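Side-chain contacts in DyP2 (Amycolatopsis sp. ATCC 39116, PDB 4G2C), which is a haem-dependent dye peroxidase of broad activity from a lignin-reactive bacterium, probably using peroxide to oxidise its substrates, and also binds manganese: residues N206-G211 with S326-G331; D219-P224 with D236-V241; R301-A306 with T316-Q321. All coordinates share one frame; numbering follows the deposited sequence.

Contact 1: residues N206-G211 with S326-G331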
loop_
_atom_site.group_PDB
_atom_site.type_symbol
_atom_site.label_atom_id
_atom_site.label_comp_id
_atom_site.label_asym_id
_atom_site.label_seq_id
_atom_site.Cartn_x
_atom_site.Cartn_y
_atom_site.Cartn_z
ATOM N N ASN A 206 -1.601 -7.993 -15.790
ATOM C CA ASN A 206 -2.267 -7.924 -17.089
ATOM C C ASN A 206 -1.332 -8.335 -18.248
ATOM O O ASN A 206 -0.155 -8.688 -18.034
ATOM C CB ASN A 206 -2.936 -6.548 -17.331
ATOM C CG ASN A 206 -1.933 -5.407 -17.489
ATOM O OD1 ASN A 206 -0.738 -5.626 -17.695
ATOM N ND2 ASN A 206 -2.424 -4.180 -17.373
ATOM N N ALA A 207 -1.870 -8.302 -19.464
ATOM C CA ALA A 207 -1.138 -8.762 -20.651
ATOM C C ALA A 207 0.113 -7.924 -20.915
ATOM O O ALA A 207 1.057 -8.382 -21.560
ATOM C CB ALA A 207 -2.063 -8.762 -21.879
ATOM N N ASN A 208 0.113 -6.695 -20.406
ATOM C CA ASN A 208 1.271 -5.816 -20.533
ATOM C C ASN A 208 2.356 -6.134 -19.502
ATOM O O ASN A 208 3.462 -5.575 -19.555
ATOM C CB ASN A 208 0.833 -4.352 -20.412
ATOM C CG ASN A 208 1.875 -3.381 -20.939
ATOM O OD1 ASN A 208 2.214 -3.415 -22.124
ATOM N ND2 ASN A 208 2.377 -2.494 -20.062
ATOM N N GLY A 209 2.042 -7.035 -18.571
ATOM C CA GLY A 209 2.975 -7.405 -17.520
ATOM C C GLY A 209 2.909 -6.530 -16.273
ATOM O O GLY A 209 3.717 -6.687 -15.359
ATOM N N ASP A 210 1.955 -5.602 -16.229
ATOM C CA ASP A 210 1.787 -4.734 -15.058
ATOM C C ASP A 210 0.900 -5.380 -14.004
ATOM O O ASP A 210 -0.149 -5.932 -14.334
ATOM C CB ASP A 210 1.145 -3.407 -15.465
ATOM C CG ASP A 210 2.007 -2.605 -16.424
ATOM O OD1 ASP A 210 3.174 -2.326 -16.062
ATOM O OD2 ASP A 210 1.513 -2.254 -17.528
ATOM N N GLY A 211 1.295 -5.267 -12.738
ATOM C CA GLY A 211 0.478 -5.770 -11.643
ATOM C C GLY A 211 -0.855 -5.053 -11.520
ATOM O O GLY A 211 -0.926 -3.841 -11.689
ATOM N N SER A 326 -1.881 4.444 -23.093
ATOM C CA SER A 326 -0.548 4.905 -22.697
ATOM C C SER A 326 0.122 3.992 -21.676
ATOM O O SER A 326 0.309 4.378 -20.532
ATOM C CB SER A 326 -0.596 6.324 -22.121
ATOM O OG SER A 326 -1.046 7.257 -23.069
ATOM N N HIS A 327 0.515 2.796 -22.092
ATOM C CA HIS A 327 1.160 1.872 -21.169
ATOM C C HIS A 327 2.486 1.370 -21.730
ATOM O O HIS A 327 2.854 0.201 -21.567
ATOM C CB HIS A 327 0.223 0.717 -20.862
ATOM C CG HIS A 327 -0.383 0.104 -22.085
ATOM N ND1 HIS A 327 -1.682 0.346 -22.474
ATOM C CD2 HIS A 327 0.143 -0.728 -23.019
ATOM C CE1 HIS A 327 -1.932 -0.318 -23.592
ATOM N NE2 HIS A 327 -0.841 -0.975 -23.943
ATOM N N HIS A 328 3.212 2.269 -22.385
ATOM C CA HIS A 328 4.530 1.916 -22.893
ATOM C C HIS A 328 5.599 2.943 -22.480
ATOM O O HIS A 328 6.177 3.608 -23.337
ATOM C CB HIS A 328 4.513 1.787 -24.422
ATOM C CG HIS A 328 3.362 0.993 -24.959
ATOM N ND1 HIS A 328 3.418 -0.377 -25.136
ATOM C CD2 HIS A 328 2.133 1.382 -25.386
ATOM C CE1 HIS A 328 2.268 -0.796 -25.636
ATOM N NE2 HIS A 328 1.472 0.249 -25.802
ATOM N N PRO A 329 5.871 3.052 -21.170
ATOM C CA PRO A 329 5.166 2.244 -20.170
ATOM C C PRO A 329 4.104 3.071 -19.473
ATOM O O PRO A 329 3.904 4.241 -19.809
ATOM C CB PRO A 329 6.281 1.879 -19.186
ATOM C CG PRO A 329 7.178 3.095 -19.194
ATOM C CD PRO A 329 7.041 3.736 -20.582
ATOM N N VAL A 330 3.411 2.458 -18.524
ATOM C CA VAL A 330 2.460 3.179 -17.702
ATOM C C VAL A 330 3.185 4.384 -17.123
ATOM O O VAL A 330 4.215 4.229 -16.479
ATOM C CB VAL A 330 1.967 2.301 -16.544
ATOM C CG1 VAL A 330 1.065 3.121 -15.609
ATOM C CG2 VAL A 330 1.236 1.074 -17.092
ATOM N N GLY A 331 2.657 5.583 -17.346
ATOM C CA GLY A 331 3.344 6.776 -16.876
ATOM C C GLY A 331 3.002 7.172 -15.452
ATOM O O GLY A 331 1.976 6.765 -14.926
HETATM O O HOH W 1 4.298 -0.458 -17.462
#
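The amide of Asn208 lies beside the imidazole of His327, the two planes turned 66° from each other. Its oxygen OD1 comes to 3.5 Å from ring carbon CD2 of His327. On the other branch, ND2 of Asn208 reaches the backbone O of His327 at 3.1 Å, a weak, bent bond. The same ND2 gives a far straighter bond (171°) to OD2 of Asp210 at 2.7 Å. Asp210 OD2 lies in the amide plane of Asn208, while the N-H comes at the carboxylate from above its plane. Asn208 CG points anti to the backbone N (chi1 -163°), which carries the amide across to the histidine.

Residues 206-209 form a type I turn, with Gly209 at positive phi, in the hairpin that joins strands 193-205 and 211-212. Asn206 OD1 braces it by accepting the backbone N of Asp210 at 3.1 Å.

The Asp210 and Val330 side chains run alongside in opposed senses, and OD2 of Asp210 rests 3.4 Å from methyl CG2 of Val330. A water bridges Asp210 OD1 (2.6 Å) to the backbone N of Val330 (3.2 Å). His327 ND1 bonds to OD2 of Asp314, which fixes the ring's rotation.

Contact 2: residues D219-P224 with D236-V241. With HEM (protoporphyrin IX containing Fe), chain C.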
loop_
_atom_site.group_PDB
_atom_site.type_symbol
_atom_site.label_atom_id
_atom_site.label_comp_id
_atom_site.label_asym_id
_atom_site.label_seq_id
_atom_site.Cartn_x
_atom_site.Cartn_y
_atom_site.Cartn_z
ATOM N N ASP A 219 -2.113 -1.457 -10.367
ATOM C CA ASP A 219 -2.023 -0.914 -9.028
ATOM C C ASP A 219 -0.557 -0.844 -8.627
ATOM O O ASP A 219 0.271 -1.575 -9.160
ATOM C CB ASP A 219 -2.890 -1.724 -8.047
ATOM C CG ASP A 219 -2.321 -3.098 -7.750
ATOM O OD1 ASP A 219 -1.504 -3.606 -8.547
ATOM O OD2 ASP A 219 -2.686 -3.679 -6.707
ATOM N N GLY A 220 -0.216 0.059 -7.725
ATOM C CA GLY A 220 1.179 0.190 -7.322
ATOM C C GLY A 220 2.138 0.741 -8.366
ATOM O O GLY A 220 3.280 0.306 -8.444
ATOM N N ARG A 221 1.692 1.710 -9.158
ATOM C CA ARG A 221 2.578 2.406 -10.093
ATOM C C ARG A 221 3.330 3.541 -9.386
ATOM O O ARG A 221 4.533 3.732 -9.571
ATOM C CB ARG A 221 1.769 2.984 -11.265
ATOM C CG ARG A 221 2.577 3.905 -12.186
ATOM C CD ARG A 221 3.739 3.149 -12.827
ATOM N NE ARG A 221 4.550 3.980 -13.717
ATOM C CZ ARG A 221 5.591 4.701 -13.322
ATOM N NH1 ARG A 221 5.937 4.723 -12.045
ATOM N NH2 ARG A 221 6.285 5.408 -14.203
ATOM N N SER A 222 2.598 4.298 -8.584
ATOM C CA SER A 222 3.121 5.520 -7.992
ATOM C C SER A 222 3.624 5.263 -6.585
ATOM O O SER A 222 2.832 5.087 -5.658
ATOM C CB SER A 222 2.028 6.590 -7.951
ATOM O OG SER A 222 2.514 7.798 -7.383
ATOM N N GLN A 223 4.942 5.252 -6.437
ATOM C CA GLN A 223 5.602 4.964 -5.175
ATOM C C GLN A 223 6.572 6.081 -4.827
ATOM O O GLN A 223 7.251 6.607 -5.710
ATOM C CB GLN A 223 6.397 3.653 -5.291
ATOM C CG GLN A 223 5.547 2.389 -5.454
ATOM C CD GLN A 223 4.916 1.936 -4.142
ATOM O OE1 GLN A 223 5.019 2.616 -3.113
ATOM N NE2 GLN A 223 4.259 0.780 -4.173
ATOM N N PRO A 224 6.662 6.432 -3.531
ATOM C CA PRO A 224 7.770 7.270 -3.044
ATOM C C PRO A 224 9.103 6.552 -3.259
ATOM O O PRO A 224 9.209 5.373 -2.938
ATOM C CB PRO A 224 7.482 7.393 -1.544
ATOM C CG PRO A 224 6.673 6.156 -1.209
ATOM C CD PRO A 224 5.808 5.946 -2.434
ATOM N N ASP A 236 15.303 7.666 -16.186
ATOM C CA ASP A 236 15.881 7.110 -17.404
ATOM C C ASP A 236 14.945 6.182 -18.171
ATOM O O ASP A 236 15.043 6.088 -19.402
ATOM C CB ASP A 236 17.184 6.361 -17.117
ATOM C CG ASP A 236 18.212 7.213 -16.384
ATOM O OD1 ASP A 236 18.010 8.435 -16.259
ATOM O OD2 ASP A 236 19.232 6.653 -15.926
ATOM N N THR A 237 14.054 5.488 -17.464
ATOM C CA THR A 237 13.321 4.372 -18.091
ATOM C C THR A 237 11.799 4.453 -18.054
ATOM O O THR A 237 11.120 3.500 -18.447
ATOM C CB THR A 237 13.741 2.989 -17.501
ATOM O OG1 THR A 237 13.139 2.814 -16.207
ATOM C CG2 THR A 237 15.265 2.879 -17.387
ATOM N N THR A 238 11.248 5.568 -17.587
ATOM C CA THR A 238 9.802 5.751 -17.655
ATOM C C THR A 238 9.503 7.028 -18.426
ATOM O O THR A 238 10.380 7.550 -19.095
ATOM C CB THR A 238 9.145 5.814 -16.253
ATOM O OG1 THR A 238 9.570 7.002 -15.571
ATOM C CG2 THR A 238 9.516 4.585 -15.421
ATOM N N ASP A 239 8.273 7.537 -18.329
ATOM C CA ASP A 239 7.954 8.794 -18.993
ATOM C C ASP A 239 8.833 9.928 -18.441
ATOM O O ASP A 239 9.167 10.862 -19.157
ATOM C CB ASP A 239 6.445 9.119 -18.979
ATOM C CG ASP A 239 5.818 9.056 -17.582
ATOM O OD1 ASP A 239 6.275 8.240 -16.749
ATOM O OD2 ASP A 239 4.846 9.815 -17.326
ATOM N N GLY A 240 9.246 9.805 -17.182
ATOM C CA GLY A 240 10.215 10.719 -16.597
ATOM C C GLY A 240 9.830 11.213 -15.215
ATOM O O GLY A 240 8.909 10.683 -14.580
ATOM N N VAL A 241 10.545 12.231 -14.749
ATOM C CA VAL A 241 10.284 12.849 -13.456
ATOM C C VAL A 241 10.267 14.378 -13.570
ATOM O O VAL A 241 10.671 15.072 -12.648
ATOM C CB VAL A 241 11.369 12.455 -12.447
ATOM C CG1 VAL A 241 11.418 10.922 -12.271
ATOM C CG2 VAL A 241 12.726 12.985 -12.897
HETATM C CHA HEM C . -2.988 4.168 -6.128
HETATM C CHB HEM C . -6.461 0.770 -6.004
HETATM C CHC HEM C . -6.493 0.894 -1.148
HETATM C CHD HEM C . -3.638 4.798 -1.317
HETATM C C1A HEM C . -3.910 3.227 -6.521
HETATM C C2A HEM C . -4.174 2.834 -7.889
HETATM C C3A HEM C . -5.127 1.895 -7.846
HETATM C C4A HEM C . -5.496 1.661 -6.461
HETATM C CMA HEM C . -5.745 1.170 -9.054
HETATM C CAA HEM C . -3.457 3.415 -9.141
HETATM C CBA HEM C . -2.141 2.666 -9.366
HETATM C CGA HEM C . -1.007 3.253 -8.556
HETATM O O1A HEM C . -0.742 4.465 -8.644
HETATM O O2A HEM C . -0.345 2.508 -7.804
HETATM C C1B HEM C . -6.798 0.494 -4.686
HETATM C C2B HEM C . -7.767 -0.485 -4.197
HETATM C C3B HEM C . -7.759 -0.436 -2.850
HETATM C C4B HEM C . -6.786 0.547 -2.441
HETATM C CMB HEM C . -8.652 -1.387 -5.095
HETATM C CAB HEM C . -8.575 -1.268 -1.835
HETATM C CBB HEM C . -9.123 -2.434 -2.186
HETATM C C1C HEM C . -5.783 2.015 -0.778
HETATM C C2C HEM C . -5.713 2.575 0.563
HETATM C C3C HEM C . -4.905 3.647 0.509
HETATM C C4C HEM C . -4.451 3.795 -0.859
HETATM C CMC HEM C . -6.416 2.001 1.826
HETATM C CAC HEM C . -4.539 4.609 1.666
HETATM C CBC HEM C . -5.305 4.706 2.764
HETATM C C1D HEM C . -3.159 4.953 -2.600
HETATM C C2D HEM C . -2.125 5.885 -2.968
HETATM C C3D HEM C . -1.927 5.660 -4.458
HETATM C C4D HEM C . -2.855 4.646 -4.849
HETATM C CMD HEM C . -1.387 6.867 -2.042
HETATM C CAD HEM C . -0.977 6.385 -5.390
HETATM C CBD HEM C . -1.633 7.732 -5.616
HETATM C CGD HEM C . -0.625 8.510 -6.414
HETATM O O1D HEM C . 0.527 8.652 -5.925
HETATM O O2D HEM C . -0.978 8.932 -7.548
HETATM N NA HEM C . -4.717 2.495 -5.682
HETATM N NB HEM C . -6.226 1.093 -3.581
HETATM N NC HEM C . -5.001 2.788 -1.621
HETATM N ND HEM C . -3.555 4.249 -3.732
HETATM FE FE HEM C . -5.061 2.729 -3.701
HETATM O O HOH W 2 7.230 7.909 -14.136
#
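Asp239 OD1 draws several groups. The Arg221 guanidinium forms a long salt bridge to it, with NH2 at 3.8 Å from OD1. A water lies nearer to Asp239 OD1, at 2.8 Å, and the backbone N of Asn332 also bonds there. The same water is 2.9 Å from OG1 of Thr238, so it sits among the three side chains. Its bond to Arg221 NH2 is weak, and it probably cannot serve all its acceptors at once. The other carboxylate oxygen of Asp239, OD2, accepts the backbone N of Asp333.

The arginine tip crosses the Thr238 side chain at a slant. NH2 of Arg221 touches both CB and CG2 of Thr238, each at 3.5 Å. The chain leaves with CG anti to the backbone N (chi1 171°) and bends at chi2 (61°), which brings its end to the threonine. Arg221 has firmer partners: NE bonds to Val330 O, and NH1 forms a salt bridge with Glu234.

Asp219 and Gly220 end the GxxDG motif that marks DyP-type peroxidases, and residues 219-222 line the haem pocket. Ser222 OG bonds to haem O1D at 2.6 Å, while its backbone N reaches O1A weakly. Arg375, Arg357 and Asn355 hold the haem as well.

Thr238 is the first residue to leave helix 228-237. Its OG1 accepts the backbone N of Gly240 at 3.2 Å, an ST turn, and also bonds to Glu234 O. Gly240 itself has backbone angles (phi 134°) that call for glycine.

Contact 3: residues R301-A306 with T316-Q321; sequences RERAGA and TPLTAQ
The chain leaves helix 303-309 and folds back beside it, bringing the CA atoms of Ala306 and Leu318 to 6.2 Å. The loop after the helix thus packs back on it, in the haem-binding part of this DyP-type peroxidase and near the manganese site. A single leucine makes the apolar join. The intervening residues include Glu313, a manganese ligand. Its partner Glu287 sits on the neighbouring helix 280-293, and the Ala306 side chain is about 8 Å from the metal.

Both methyls of Leu318 reach CB of Ala306 at 4.0 Å. CD1 also lies on CG of Arg303, and CD2 of Leu318 also comes 3.4 Å from the carbonyl O of Ala306. Leu318 CG stands anti to the backbone N (chi1 -175°), which carries the branch toward the helix.

Arg303 crosses the leucine at about a right angle, so its methylenes do the touching and its charged end passes on. That end is buried but satisfied: NE pairs with Asp300 and NH2 bonds to Pro456 O. Ala304 points away from the loop and packs on helix 280-293.

The loop is held in shape by its own turn. Pro317 O accepts both Ala320 N (2.9 Å) and Gln321 N (3.1 Å). At the surface, the Gln321 side chain folds back, and its NE2 bonds to Ala320 O at 2.8 Å.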
loop_
_atom_site.group_PDB
_atom_site.type_symbol
_atom_site.label_atom_id
_atom_site.label_comp_id
_atom_site.label_asym_id
_atom_site.label_seq_id
_atom_site.Cartn_x
_atom_site.Cartn_y
_atom_site.Cartn_z
ATOM N N ARG A 301 -17.405 4.316 -22.559
ATOM C CA ARG A 301 -18.065 3.973 -21.297
ATOM C C ARG A 301 -17.061 3.545 -20.220
ATOM O O ARG A 301 -17.334 3.646 -19.019
ATOM C CB ARG A 301 -19.121 2.888 -21.507
ATOM C CG ARG A 301 -20.474 3.439 -21.947
ATOM C CD ARG A 301 -21.404 2.324 -22.378
ATOM N NE ARG A 301 -20.901 1.626 -23.566
ATOM C CZ ARG A 301 -20.979 0.309 -23.760
ATOM N NH1 ARG A 301 -20.496 -0.232 -24.873
ATOM N NH2 ARG A 301 -21.534 -0.473 -22.842
ATOM N N GLU A 302 -15.906 3.067 -20.669
ATOM C CA GLU A 302 -14.788 2.713 -19.791
ATOM C C GLU A 302 -14.306 3.901 -18.951
ATOM O O GLU A 302 -13.711 3.707 -17.889
ATOM C CB GLU A 302 -13.604 2.194 -20.617
ATOM C CG GLU A 302 -13.806 0.840 -21.273
ATOM C CD GLU A 302 -12.706 0.523 -22.279
ATOM O OE1 GLU A 302 -11.885 1.425 -22.557
ATOM O OE2 GLU A 302 -12.669 -0.622 -22.796
ATOM N N ARG A 303 -14.541 5.122 -19.439
ATOM C CA ARG A 303 -14.087 6.318 -18.733
ATOM C C ARG A 303 -14.799 6.490 -17.386
ATOM O O ARG A 303 -14.296 7.172 -16.492
ATOM C CB ARG A 303 -14.248 7.556 -19.595
ATOM C CG ARG A 303 -13.687 8.816 -18.978
ATOM C CD ARG A 303 -13.386 9.855 -20.055
ATOM N NE ARG A 303 -14.530 10.065 -20.928
ATOM C CZ ARG A 303 -15.453 11.001 -20.732
ATOM N NH1 ARG A 303 -15.355 11.823 -19.693
ATOM N NH2 ARG A 303 -16.472 11.116 -21.575
ATOM N N ALA A 304 -15.958 5.850 -17.228
ATOM C CA ALA A 304 -16.679 5.932 -15.956
ATOM C C ALA A 304 -15.819 5.328 -14.863
ATOM O O ALA A 304 -15.760 5.849 -13.750
ATOM C CB ALA A 304 -18.008 5.212 -16.034
ATOM N N GLY A 305 -15.145 4.231 -15.203
ATOM C CA GLY A 305 -14.274 3.523 -14.286
ATOM C C GLY A 305 -13.054 4.363 -13.971
ATOM O O GLY A 305 -12.645 4.472 -12.814
ATOM N N ALA A 306 -12.464 4.942 -15.011
ATOM C CA ALA A 306 -11.346 5.867 -14.864
ATOM C C ALA A 306 -11.690 7.016 -13.915
ATOM O O ALA A 306 -10.830 7.492 -13.175
ATOM C CB ALA A 306 -10.939 6.409 -16.229
ATOM N N THR A 316 -3.668 4.351 -17.937
ATOM C CA THR A 316 -3.513 5.708 -18.422
ATOM C C THR A 316 -4.137 6.704 -17.429
ATOM O O THR A 316 -5.299 6.542 -17.020
ATOM C CB THR A 316 -4.206 5.808 -19.785
ATOM O OG1 THR A 316 -3.703 4.760 -20.624
ATOM C CG2 THR A 316 -3.951 7.156 -20.442
ATOM N N PRO A 317 -3.359 7.723 -17.013
ATOM C CA PRO A 317 -3.896 8.744 -16.106
ATOM C C PRO A 317 -5.011 9.513 -16.792
ATOM O O PRO A 317 -4.831 10.026 -17.894
ATOM C CB PRO A 317 -2.701 9.673 -15.856
ATOM C CG PRO A 317 -1.491 8.888 -16.275
ATOM C CD PRO A 317 -1.956 7.990 -17.377
ATOM N N LEU A 318 -6.164 9.558 -16.142
ATOM C CA LEU A 318 -7.322 10.250 -16.644
ATOM C C LEU A 318 -7.054 11.745 -16.786
ATOM O O LEU A 318 -7.708 12.417 -17.577
ATOM C CB LEU A 318 -8.502 10.032 -15.688
ATOM C CG LEU A 318 -9.832 10.605 -16.167
ATOM C CD1 LEU A 318 -10.116 10.069 -17.563
ATOM C CD2 LEU A 318 -10.959 10.274 -15.196
ATOM N N THR A 319 -6.110 12.273 -16.007
ATOM C CA THR A 319 -5.794 13.688 -16.118
ATOM C C THR A 319 -5.018 13.968 -17.402
ATOM O O THR A 319 -4.954 15.113 -17.848
ATOM C CB THR A 319 -4.995 14.234 -14.918
ATOM O OG1 THR A 319 -5.054 15.669 -14.930
ATOM C CG2 THR A 319 -3.541 13.801 -15.007
ATOM N N ALA A 320 -4.436 12.938 -18.008
ATOM C CA ALA A 320 -3.648 13.156 -19.225
ATOM C C ALA A 320 -4.326 12.705 -20.530
ATOM O O ALA A 320 -3.987 13.186 -21.607
ATOM C CB ALA A 320 -2.280 12.512 -19.097
ATOM N N GLN A 321 -5.262 11.770 -20.441
ATOM C CA GLN A 321 -5.891 11.210 -21.629
ATOM C C GLN A 321 -7.361 10.942 -21.352
ATOM O O GLN A 321 -7.752 10.707 -20.194
ATOM C CB GLN A 321 -5.186 9.911 -22.028
ATOM C CG GLN A 321 -3.708 10.074 -22.451
ATOM C CD GLN A 321 -3.586 10.603 -23.883
ATOM O OE1 GLN A 321 -3.550 9.832 -24.846
ATOM N NE2 GLN A 321 -3.546 11.926 -24.025
#

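In the fold
Contact 1 joins the 193-205/211-212 hairpin to the long loop between helices 303-309 and 350-354. Contacts 2 and 3 both fall within the chain it spans, contact 2 first. Centres of contacts 1 and 2 are 11 Å apart, those of 1 and 3 15 Å, and those of 2 and 3 18 Å. Contact 1 touches both others: residues 326-331 meet the haem-binding segment 219-224 through Val330 and Gly331, and 316-321 mainly through Ser326. Contacts 2 and 3 do not touch. The long loop runs between the haem surroundings and helix 303-309, which lies near the manganese bound by Glu287 and Glu313. Contact 1 lies on the same side of the chain's centre as each other contact.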